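Local coordinates for hypothetical protein Atu0741 (Agrobacterium tumefaciens str. C58, PDB 1ZHV), which is of unknown function but contains an ACT domain, a fold that often binds small regulatory ligands such as amino acids, at residues R57-P60 against G61-C64. Residues are numbered along the deposited sequence; the frame is centred on the assembly and turned at random.
Sequences RVDP and GWSC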
loop_
_atom_site.group_PDB
_atom_site.type_symbol
_atom_site.label_atom_id
_atom_site.label_comp_id
_atom_site.label_asym_id
_atom_site.label_seq_id
_atom_site.Cartn_x
_atom_site.Cartn_y
_atom_site.Cartn_z
ATOM N N ARG A 57 -0.612 -7.688 -17.270
ATOM C CA ARG A 57 0.067 -6.402 -17.174
ATOM C C ARG A 57 0.202 -6.064 -15.703
ATOM O O ARG A 57 -0.742 -6.234 -14.928
ATOM C CB ARG A 57 -0.721 -5.309 -17.902
ATOM C CG ARG A 57 -0.590 -5.382 -19.417
ATOM C CD ARG A 57 -0.948 -4.054 -20.072
ATOM N NE ARG A 57 -2.351 -3.700 -19.883
ATOM C CZ ARG A 57 -3.370 -4.430 -20.327
ATOM N NH1 ARG A 57 -3.143 -5.560 -20.987
ATOM N NH2 ARG A 57 -4.616 -4.029 -20.118
ATOM N N VAL A 58 1.371 -5.581 -15.312
ATOM C CA VAL A 58 1.591 -5.276 -13.913
ATOM C C VAL A 58 2.628 -4.195 -13.678
ATOM O O VAL A 58 3.572 -4.034 -14.447
ATOM C CB VAL A 58 2.020 -6.561 -13.143
ATOM C CG1 VAL A 58 3.367 -7.052 -13.646
ATOM C CG2 VAL A 58 2.069 -6.287 -11.647
ATOM N N ASP A 59 2.412 -3.440 -12.608
ATOM C CA ASP A 59 3.316 -2.382 -12.178
ATOM C C ASP A 59 3.873 -3.017 -10.903
ATOM O O ASP A 59 3.265 -2.924 -9.837
ATOM C CB ASP A 59 2.518 -1.118 -11.852
ATOM C CG ASP A 59 3.404 0.073 -11.554
ATOM O OD1 ASP A 59 4.510 -0.139 -11.028
ATOM O OD2 ASP A 59 2.988 1.220 -11.828
ATOM N N PRO A 60 5.031 -3.693 -10.999
ATOM C CA PRO A 60 5.611 -4.342 -9.821
ATOM C C PRO A 60 6.574 -3.532 -8.965
ATOM O O PRO A 60 6.890 -2.383 -9.269
ATOM C CB PRO A 60 6.302 -5.556 -10.423
ATOM C CG PRO A 60 6.881 -4.967 -11.658
ATOM C CD PRO A 60 5.739 -4.123 -12.220
ATOM N N GLY A 61 7.018 -4.166 -7.883
ATOM C CA GLY A 61 7.979 -3.557 -6.983
ATOM C C GLY A 61 7.436 -2.584 -5.962
ATOM O O GLY A 61 7.954 -1.473 -5.838
ATOM N N TRP A 62 6.409 -2.988 -5.221
ATOM C CA TRP A 62 5.826 -2.112 -4.209
ATOM C C TRP A 62 5.876 -2.698 -2.804
ATOM O O TRP A 62 5.898 -3.916 -2.618
ATOM C CB TRP A 62 4.370 -1.780 -4.553
ATOM C CG TRP A 62 4.198 -1.031 -5.830
ATOM C CD1 TRP A 62 4.330 -1.523 -7.097
ATOM C CD2 TRP A 62 3.862 0.351 -5.967
ATOM N NE1 TRP A 62 4.095 -0.531 -8.017
ATOM C CE2 TRP A 62 3.807 0.632 -7.351
ATOM C CE3 TRP A 62 3.604 1.383 -5.054
ATOM C CZ2 TRP A 62 3.502 1.903 -7.845
ATOM C CZ3 TRP A 62 3.300 2.647 -5.544
ATOM C CH2 TRP A 62 3.251 2.896 -6.930
ATOM N N SER A 63 5.887 -1.806 -1.818
ATOM C CA SER A 63 5.907 -2.172 -0.404
ATOM C C SER A 63 4.641 -1.581 0.207
ATOM O O SER A 63 4.214 -0.489 -0.180
ATOM C CB SER A 63 7.142 -1.593 0.291
ATOM O OG SER A 63 8.332 -2.160 -0.237
ATOM N N CYS A 64 4.057 -2.295 1.165
ATOM C CA CYS A 64 2.813 -1.869 1.792
ATOM C C CYS A 64 2.914 -1.562 3.282
ATOM O O CYS A 64 3.622 -2.245 4.026
ATOM C CB CYS A 64 1.755 -2.951 1.561
ATOM S SG CYS A 64 0.080 -2.512 2.042
HETATM O O HOH W 1 8.311 -0.201 -8.375
#
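With CG anti to the backbone N (chi1 -173°), Asp59 extends its carboxylate out from the strand, beside the indole of Trp62, whose own CG lies beside its backbone N and anti to the carbonyl carbon, which turns the indole back along the chain with the pyrrole edge toward Asp59. The two groups join through a hydrogen bond of 3.1 Å from Trp62 NE1 to Asp59 OD1. It is bent modestly at the hydrogen, to 158°. The acceptor lies almost in the indole plane, whereas the N-H reaches OD1 from above the carboxylate, 70° out of its plane. The same OD1 forms a salt bridge with Arg107, so two partners grip this oxygen, and the arginine probably favours the charged carboxylate. Asp59 O also lies 3.1 Å from Trp62 NE1, so the pyrrole nitrogen sits close to both main chain and side chain of Asp59. Pro60 O adds a contact at Trp62 CD1, 3.5 Å away, oblique to the ring. On the backbone, one water donates to Pro60 O at 2.8 Å and to Gly61 O at 2.9 Å, bridging successive carbonyls at the bend. The buried Trp62 side chain packs on Ile15 and Leu105 of the flanking strands. Gly61, at positive phi, and Trp62 both face Tyr13 across the antiparallel pairing, the arrangement of a G1 beta bulge, here kinking the long strand 57-67.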